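Local coordinates for Rik1-associated factor 1 (Schizosaccharomyces pombe, PDB 4O9D), which contributes, as a component of the Clr4 methyltransferase complex, to the establishment of heterochromatin through methylation of histone H3, at residues Lys135-Leu138 with Leu144-Ala147; Lys179-Ser184 with Arg212-Leu217; Gln227-Ala232 with Tyr261-Arg266. All coordinates share one frame; numbering follows the deposited sequence.

The fragment is the WD-repeat propeller of the protein, and the three contacts follow one another along the chain through three consecutive four-stranded blades. Contact 1 lies within the blade that runs from strand 133-138 to strand 165-171, about 11 Å from the centre of the chain. Contact 2 joins the chain leading into strand 182-189 to the chain leading into strand 214-219 in the next blade, its centre about 15 Å from that of contact 1; Ala147 and Lys135 pack on the backbone of Ala183 and Ser184. Contact 3, its centre about 14 Å from that of contact 2, runs from the end of that blade to strand 258-264. One contact thus lies within a blade's inner hairpin, one within the next blade and one between blades.

Contact 1: Lys135-Leu138 with Leu144-Ala147; sequences KLAL and LAVA
Leu136 and Leu144 interleave on one face of this two-stranded contact. The CD2 methyl of Leu136 sits in the dip between Val146 CG2, 3.9 Å away, and CD1 of Leu144, its diagonal neighbour. Leu136 and Val146 lie side by side and point the same way, whereas Leu138 slants across Leu144, its CD1 4.1 Å from Leu144 CD1. Leu144 carries CG anti to the backbone N (chi1 -179°), which swings CD1 over the opposing strand, 3.3 Å from Ala137 O and between the ends of Leu136 and Leu138. The alanine part of the other face is almost flat: Ala137 CB meets Ala145 CB at 4.1 Å, and Lys135 CB is paired in the same way with Ala147 CB. The shallow surface left by the alanines receives Ile186 and Phe188 of the next blade, while Tyr105 and Val113 of the preceding blade press on the leucine and valine face. Lys135 bends away from the hairpin to a salt bridge with Asp94, whose carboxylate also holds the N-H of Leu136. Along the backbones, Ala145 N reaches Ala137 O at 2.7 Å and Ala137 N returns a bond to Ala145 O at 3.0 Å. Ala147 N meets Lys135 O at 2.9 Å in a nearly straight bond (171° at the hydrogen), but the return bond from Lys135 N to Ala147 O is weak. These are the first two strands of a four-stranded beta-propeller blade, an antiparallel hairpin with three alanines and the base of Lys135 on one face, leucines and valine on the other.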
loop_
_atom_site.group_PDB
_atom_site.type_symbol
_atom_site.label_atom_id
_atom_site.label_comp_id
_atom_site.label_asym_id
_atom_site.label_seq_id
_atom_site.Cartn_x
_atom_site.Cartn_y
_atom_site.Cartn_z
ATOM N N LYS A 135 -0.393 8.400 2.625
ATOM C CA LYS A 135 0.280 7.134 3.004
ATOM C C LYS A 135 0.656 7.080 4.472
ATOM O O LYS A 135 0.894 8.117 5.103
ATOM C CB LYS A 135 1.564 6.909 2.199
ATOM C CG LYS A 135 1.906 5.420 1.975
ATOM C CD LYS A 135 1.029 4.772 0.915
ATOM C CE LYS A 135 1.414 3.293 0.710
ATOM N NZ LYS A 135 1.353 2.509 1.992
ATOM N N LEU A 136 0.712 5.866 5.013
ATOM C CA LEU A 136 1.219 5.639 6.368
ATOM C C LEU A 136 2.332 4.613 6.378
ATOM O O LEU A 136 2.323 3.694 5.580
ATOM C CB LEU A 136 0.108 5.094 7.279
ATOM C CG LEU A 136 -1.078 6.013 7.528
ATOM C CD1 LEU A 136 -2.148 5.264 8.354
ATOM C CD2 LEU A 136 -0.604 7.288 8.225
ATOM N N ALA A 137 3.271 4.773 7.303
ATOM C CA ALA A 137 4.302 3.778 7.564
ATOM C C ALA A 137 4.448 3.688 9.066
ATOM O O ALA A 137 4.138 4.668 9.773
ATOM C CB ALA A 137 5.622 4.190 6.957
ATOM N N LEU A 138 4.961 2.541 9.528
ATOM C CA LEU A 138 5.104 2.233 10.958
ATOM C C LEU A 138 6.488 1.638 11.267
ATOM O O LEU A 138 6.941 0.681 10.609
ATOM C CB LEU A 138 3.996 1.253 11.366
ATOM C CG LEU A 138 3.705 1.049 12.851
ATOM C CD1 LEU A 138 3.313 2.354 13.523
ATOM C CD2 LEU A 138 2.584 0.019 13.029
ATOM N N LEU A 144 4.655 6.275 13.977
ATOM C CA LEU A 144 3.830 6.337 12.768
ATOM C C LEU A 144 4.256 7.484 11.825
ATOM O O LEU A 144 4.277 8.649 12.235
ATOM C CB LEU A 144 2.365 6.477 13.164
ATOM C CG LEU A 144 1.346 6.527 12.024
ATOM C CD1 LEU A 144 1.249 5.197 11.365
ATOM C CD2 LEU A 144 -0.027 6.972 12.549
ATOM N N ALA A 145 4.629 7.159 10.585
ATOM C CA ALA A 145 4.974 8.203 9.625
ATOM C C ALA A 145 3.789 8.477 8.727
ATOM O O ALA A 145 3.057 7.560 8.323
ATOM C CB ALA A 145 6.232 7.839 8.820
ATOM N N VAL A 146 3.579 9.751 8.436
ATOM C CA VAL A 146 2.418 10.180 7.710
ATOM C C VAL A 146 2.858 10.984 6.492
ATOM O O VAL A 146 3.649 11.910 6.638
ATOM C CB VAL A 146 1.567 11.053 8.602
ATOM C CG1 VAL A 146 0.279 11.405 7.914
ATOM C CG2 VAL A 146 1.303 10.304 9.918
ATOM N N ALA A 147 2.353 10.642 5.300
ATOM C CA ALA A 147 2.644 11.445 4.114
ATOM C C ALA A 147 1.392 12.203 3.686
ATOM O O ALA A 147 0.348 11.613 3.411
ATOM C CB ALA A 147 3.209 10.575 2.963
#

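Contact 2: Lys179-Ser184 with Arg212-Leu217; sequences KGYSAS and RGCLAL
Tyr181 OH, 3.6 Å from Arg212 CB, has its sound polar bond with the carboxylate of Asp233, and Lys179 NZ is salt-bridged to that same carboxylate. A modelled water lies doubtfully close to Tyr181 OH, at 2.4 Å, and its further link to Arg212 NE is weak. The ring lies between the Gly213 backbone and Lys179 CB. Over one face passes Gly213, its CA 3.6 Å from the centroid of the Tyr181 ring and only 17° off the normal, a CH-pi contact, with Gly213 N 3.4 Å from Tyr181 CZ. Lys179 CB lies over the opposite face, toward its rim. Having no side chain, Gly213 can adopt its extended backbone with positive phi (153°) and let the peptide run flat across the ring. Cys214 approaches differently: its SG stands at the ring edge, 3.9 Å from Tyr181 CD2, a sulfur-aromatic contact. Its chi1 of 60° sets the sulfur between the backbone N and the carbonyl carbon, on the side where the ring lies. Gly180, just before the tyrosine, closes helix 174-178 with a Schellman motif, and the chain then turns into strand 182-189. The chemistry thus divides the tyrosine in two: its ring is packed through weak contacts to faces and edge, while its hydroxyl is tied to a carboxylate. With both acting on one residue, they are likely to hold the position of the ring between the two segments.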
loop_
_atom_site.group_PDB
_atom_site.type_symbol
_atom_site.label_atom_id
_atom_site.label_comp_id
_atom_site.label_asym_id
_atom_site.label_seq_id
_atom_site.Cartn_x
_atom_site.Cartn_y
_atom_site.Cartn_z
ATOM N N LYS A 179 8.109 24.101 -4.593
ATOM C CA LYS A 179 7.648 23.611 -5.886
ATOM C C LYS A 179 6.213 23.080 -5.848
ATOM O O LYS A 179 5.700 22.629 -6.866
ATOM C CB LYS A 179 8.609 22.533 -6.403
ATOM C CG LYS A 179 9.990 23.094 -6.776
ATOM C CD LYS A 179 10.957 21.982 -7.104
ATOM C CE LYS A 179 12.218 22.512 -7.754
ATOM N NZ LYS A 179 13.181 21.400 -7.970
ATOM N N GLY A 180 5.571 23.151 -4.686
ATOM C CA GLY A 180 4.191 22.711 -4.543
ATOM C C GLY A 180 3.973 21.199 -4.659
ATOM O O GLY A 180 2.870 20.778 -4.993
ATOM N N TYR A 181 5.004 20.400 -4.366
ATOM C CA TYR A 181 4.898 18.944 -4.408
ATOM C C TYR A 181 4.025 18.358 -3.299
ATOM O O TYR A 181 3.863 18.949 -2.232
ATOM C CB TYR A 181 6.285 18.289 -4.331
ATOM C CG TYR A 181 7.166 18.498 -5.554
ATOM C CD1 TYR A 181 6.654 19.020 -6.738
ATOM C CD2 TYR A 181 8.512 18.181 -5.512
ATOM C CE1 TYR A 181 7.472 19.197 -7.858
ATOM C CE2 TYR A 181 9.330 18.373 -6.609
ATOM C CZ TYR A 181 8.800 18.876 -7.779
ATOM O OH TYR A 181 9.620 19.065 -8.872
ATOM N N SER A 182 3.466 17.186 -3.560
ATOM C CA SER A 182 2.701 16.464 -2.540
ATOM C C SER A 182 3.561 15.329 -2.029
ATOM O O SER A 182 4.301 14.732 -2.804
ATOM C CB SER A 182 1.403 15.934 -3.118
ATOM O OG SER A 182 0.499 17.010 -3.375
ATOM N N ALA A 183 3.513 15.066 -0.724
ATOM C CA ALA A 183 4.177 13.900 -0.172
ATOM C C ALA A 183 3.181 12.758 -0.289
ATOM O O ALA A 183 2.103 12.789 0.339
ATOM C CB ALA A 183 4.565 14.117 1.265
ATOM N N SER A 184 3.527 11.752 -1.087
ATOM C CA SER A 184 2.579 10.676 -1.372
ATOM C C SER A 184 3.058 9.247 -1.061
ATOM O O SER A 184 2.256 8.317 -1.151
ATOM C CB SER A 184 2.154 10.747 -2.847
ATOM O OG SER A 184 1.469 11.968 -3.114
ATOM N N ARG A 212 6.206 15.654 -12.141
ATOM C CA ARG A 212 7.332 16.084 -11.310
ATOM C C ARG A 212 7.171 15.601 -9.882
ATOM O O ARG A 212 6.115 15.137 -9.502
ATOM C CB ARG A 212 7.405 17.603 -11.286
ATOM C CG ARG A 212 6.926 18.217 -12.555
ATOM C CD ARG A 212 7.943 18.020 -13.619
ATOM N NE ARG A 212 9.088 18.898 -13.411
ATOM C CZ ARG A 212 9.826 19.393 -14.394
ATOM N NH1 ARG A 212 9.539 19.089 -15.655
ATOM N NH2 ARG A 212 10.854 20.186 -14.113
ATOM N N GLY A 213 8.230 15.757 -9.099
ATOM C CA GLY A 213 8.292 15.230 -7.746
ATOM C C GLY A 213 9.746 14.976 -7.422
ATOM O O GLY A 213 10.665 15.500 -8.097
ATOM N N CYS A 214 9.968 14.151 -6.410
ATOM C CA CYS A 214 11.329 13.777 -6.016
ATOM C C CYS A 214 11.285 12.732 -4.890
ATOM O O CYS A 214 10.208 12.372 -4.403
ATOM C CB CYS A 214 12.097 15.009 -5.545
ATOM S SG CYS A 214 11.349 15.816 -4.119
ATOM N N LEU A 215 12.465 12.256 -4.501
ATOM C CA LEU A 215 12.612 11.269 -3.442
ATOM C C LEU A 215 13.637 11.807 -2.427
ATOM O O LEU A 215 14.753 12.189 -2.814
ATOM C CB LEU A 215 13.064 9.930 -4.055
ATOM C CG LEU A 215 13.053 8.723 -3.115
ATOM C CD1 LEU A 215 11.582 8.349 -2.780
ATOM C CD2 LEU A 215 13.807 7.575 -3.736
ATOM N N ALA A 216 13.236 11.913 -1.152
ATOM C CA ALA A 216 14.101 12.485 -0.114
ATOM C C ALA A 216 14.261 11.578 1.106
ATOM O O ALA A 216 13.472 10.642 1.312
ATOM C CB ALA A 216 13.564 13.836 0.337
ATOM N N LEU A 217 15.280 11.862 1.917
ATOM C CA LEU A 217 15.521 11.083 3.116
ATOM C C LEU A 217 15.523 11.981 4.345
ATOM O O LEU A 217 16.044 13.103 4.290
ATOM C CB LEU A 217 16.871 10.389 3.017
ATOM C CG LEU A 217 17.147 9.270 4.031
ATOM C CD1 LEU A 217 16.261 8.010 3.776
ATOM C CD2 LEU A 217 18.656 8.916 4.024
HETATM O O HOH W 1 9.207 20.757 -10.547
#

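Contact 3: Gln227-Ala232 with Tyr261-Arg266; sequences QKFNTA and YYLDTR
Thr231 turns its methyl, not its hydroxyl, onto an aromatic ring: CG2 lies 3.8 Å from the centroid of the Tyr261 ring and 14° off its normal, a CH-pi contact over the face. Thr231 chi1 of 75° places CG2 anti to the carbonyl carbon and leaves OG1 to bond Ala232 O at 2.6 Å. An inverse gamma turn centred on Asn230, closed by Thr231 N to Phe229 O, bends the chain just before Thr231, which is consistent with its methyl meeting the ring. Water 2 adds a polar bridge, donating a hydrogen bond to Tyr261 OH at 2.9 Å and accepting one from Ala232 N. Glu234 and Arg259 also bond the hydroxyl. A leucine in place of Tyr261 would probably leave the methyl of Thr231 without its aromatic face and the water, Glu234 and Arg259 without their shared hydroxyl. Leu263 CD2 is modelled obliquely beside the Phe229 ring, too close to be trusted. The contact spans two blades: Phe229 rests on Leu215 and Leu217 of strand 214-219, while Tyr261 and Leu263 pack between strands 247-253 and 269-276.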
loop_
_atom_site.group_PDB
_atom_site.type_symbol
_atom_site.label_atom_id
_atom_site.label_comp_id
_atom_site.label_asym_id
_atom_site.label_seq_id
_atom_site.Cartn_x
_atom_site.Cartn_y
_atom_site.Cartn_z
ATOM N N GLN A 227 18.928 14.265 2.863
ATOM C CA GLN A 227 19.370 14.384 1.475
ATOM C C GLN A 227 18.218 14.218 0.460
ATOM O O GLN A 227 17.166 13.618 0.757
ATOM C CB GLN A 227 20.434 13.323 1.177
ATOM C CG GLN A 227 19.858 11.932 0.982
ATOM C CD GLN A 227 20.908 10.847 0.737
ATOM O OE1 GLN A 227 21.965 10.837 1.363
ATOM N NE2 GLN A 227 20.599 9.907 -0.159
ATOM N N LYS A 228 18.411 14.787 -0.724
ATOM C CA LYS A 228 17.616 14.386 -1.890
ATOM C C LYS A 228 18.354 13.212 -2.564
ATOM O O LYS A 228 19.575 13.274 -2.772
ATOM C CB LYS A 228 17.468 15.563 -2.856
ATOM C CG LYS A 228 16.554 15.332 -4.055
ATOM C CD LYS A 228 16.697 16.486 -5.073
ATOM C CE LYS A 228 15.434 16.645 -5.942
ATOM N NZ LYS A 228 15.541 17.781 -6.931
ATOM N N PHE A 229 17.635 12.134 -2.890
ATOM C CA PHE A 229 18.252 11.061 -3.656
ATOM C C PHE A 229 18.548 11.585 -5.067
ATOM O O PHE A 229 17.820 12.434 -5.584
ATOM C CB PHE A 229 17.336 9.839 -3.722
ATOM C CG PHE A 229 17.251 9.073 -2.429
ATOM C CD1 PHE A 229 18.182 8.094 -2.130
ATOM C CD2 PHE A 229 16.256 9.344 -1.513
ATOM C CE1 PHE A 229 18.108 7.377 -0.944
ATOM C CE2 PHE A 229 16.170 8.629 -0.340
ATOM C CZ PHE A 229 17.103 7.641 -0.050
ATOM N N ASN A 230 19.610 11.084 -5.677
ATOM C CA ASN A 230 20.062 11.648 -6.959
ATOM C C ASN A 230 19.238 11.116 -8.138
ATOM O O ASN A 230 19.647 10.187 -8.794
ATOM C CB ASN A 230 21.558 11.370 -7.159
ATOM C CG ASN A 230 22.139 12.076 -8.387
ATOM O OD1 ASN A 230 21.649 13.116 -8.822
ATOM N ND2 ASN A 230 23.172 11.482 -8.965
ATOM N N THR A 231 18.068 11.709 -8.372
ATOM C CA THR A 231 17.283 11.462 -9.587
ATOM C C THR A 231 16.817 12.803 -10.104
ATOM O O THR A 231 16.865 13.788 -9.386
ATOM C CB THR A 231 15.988 10.651 -9.321
ATOM O OG1 THR A 231 14.997 11.495 -8.701
ATOM C CG2 THR A 231 16.271 9.448 -8.430
ATOM N N ALA A 232 16.339 12.841 -11.340
ATOM C CA ALA A 232 15.634 14.019 -11.829
ATOM C C ALA A 232 14.373 14.260 -11.002
ATOM O O ALA A 232 13.944 13.357 -10.247
ATOM C CB ALA A 232 15.255 13.804 -13.299
ATOM N N TYR A 261 14.119 2.776 -9.782
ATOM C CA TYR A 261 15.418 2.872 -9.136
ATOM C C TYR A 261 15.599 1.820 -8.071
ATOM O O TYR A 261 14.641 1.475 -7.371
ATOM C CB TYR A 261 15.584 4.251 -8.490
ATOM C CG TYR A 261 15.401 5.362 -9.476
ATOM C CD1 TYR A 261 16.472 5.827 -10.215
ATOM C CD2 TYR A 261 14.157 5.945 -9.671
ATOM C CE1 TYR A 261 16.316 6.854 -11.133
ATOM C CE2 TYR A 261 13.976 6.961 -10.580
ATOM C CZ TYR A 261 15.065 7.419 -11.314
ATOM O OH TYR A 261 14.907 8.417 -12.245
ATOM N N TYR A 262 16.835 1.334 -7.940
ATOM C CA TYR A 262 17.212 0.423 -6.866
ATOM C C TYR A 262 18.154 1.203 -5.957
ATOM O O TYR A 262 19.148 1.767 -6.430
ATOM C CB TYR A 262 17.907 -0.876 -7.363
ATOM C CG TYR A 262 18.357 -1.693 -6.174
ATOM C CD1 TYR A 262 17.453 -2.481 -5.472
ATOM C CD2 TYR A 262 19.657 -1.579 -5.668
ATOM C CE1 TYR A 262 17.835 -3.182 -4.331
ATOM C CE2 TYR A 262 20.053 -2.281 -4.523
ATOM C CZ TYR A 262 19.137 -3.090 -3.867
ATOM O OH TYR A 262 19.503 -3.789 -2.735
ATOM N N LEU A 263 17.823 1.275 -4.671
ATOM C CA LEU A 263 18.599 2.073 -3.731
ATOM C C LEU A 263 19.135 1.222 -2.595
ATOM O O LEU A 263 18.402 0.429 -2.010
ATOM C CB LEU A 263 17.738 3.218 -3.153
ATOM C CG LEU A 263 17.191 4.218 -4.182
ATOM C CD1 LEU A 263 15.739 3.942 -4.550
ATOM C CD2 LEU A 263 17.338 5.649 -3.633
ATOM N N ASP A 264 20.413 1.406 -2.273
ATOM C CA ASP A 264 21.078 0.619 -1.244
ATOM C C ASP A 264 20.894 1.280 0.117
ATOM O O ASP A 264 21.027 2.492 0.240
ATOM C CB ASP A 264 22.570 0.507 -1.574
ATOM C CG ASP A 264 23.344 -0.278 -0.539
ATOM O OD1 ASP A 264 23.382 -1.520 -0.664
ATOM O OD2 ASP A 264 23.917 0.341 0.394
ATOM N N THR A 265 20.608 0.470 1.133
ATOM C CA THR A 265 20.337 0.952 2.482
ATOM C C THR A 265 21.592 1.246 3.360
ATOM O O THR A 265 21.466 1.709 4.485
ATOM C CB THR A 265 19.387 -0.046 3.186
ATOM O OG1 THR A 265 18.045 0.175 2.715
ATOM C CG2 THR A 265 19.390 0.137 4.660
ATOM N N ARG A 266 22.795 0.987 2.871
ATOM C CA ARG A 266 24.001 1.343 3.636
ATOM C C ARG A 266 24.448 2.731 3.205
ATOM O O ARG A 266 24.586 3.650 4.023
ATOM C CB ARG A 266 25.129 0.323 3.399
ATOM C CG ARG A 266 24.853 -1.051 3.973
ATOM C CD ARG A 266 25.749 -2.109 3.338
ATOM N NE ARG A 266 25.402 -2.287 1.933
ATOM C CZ ARG A 266 26.220 -2.759 0.995
ATOM N NH1 ARG A 266 27.468 -3.111 1.296
ATOM N NH2 ARG A 266 25.783 -2.881 -0.254
HETATM O O HOH W 2 16.835 10.498 -13.028
#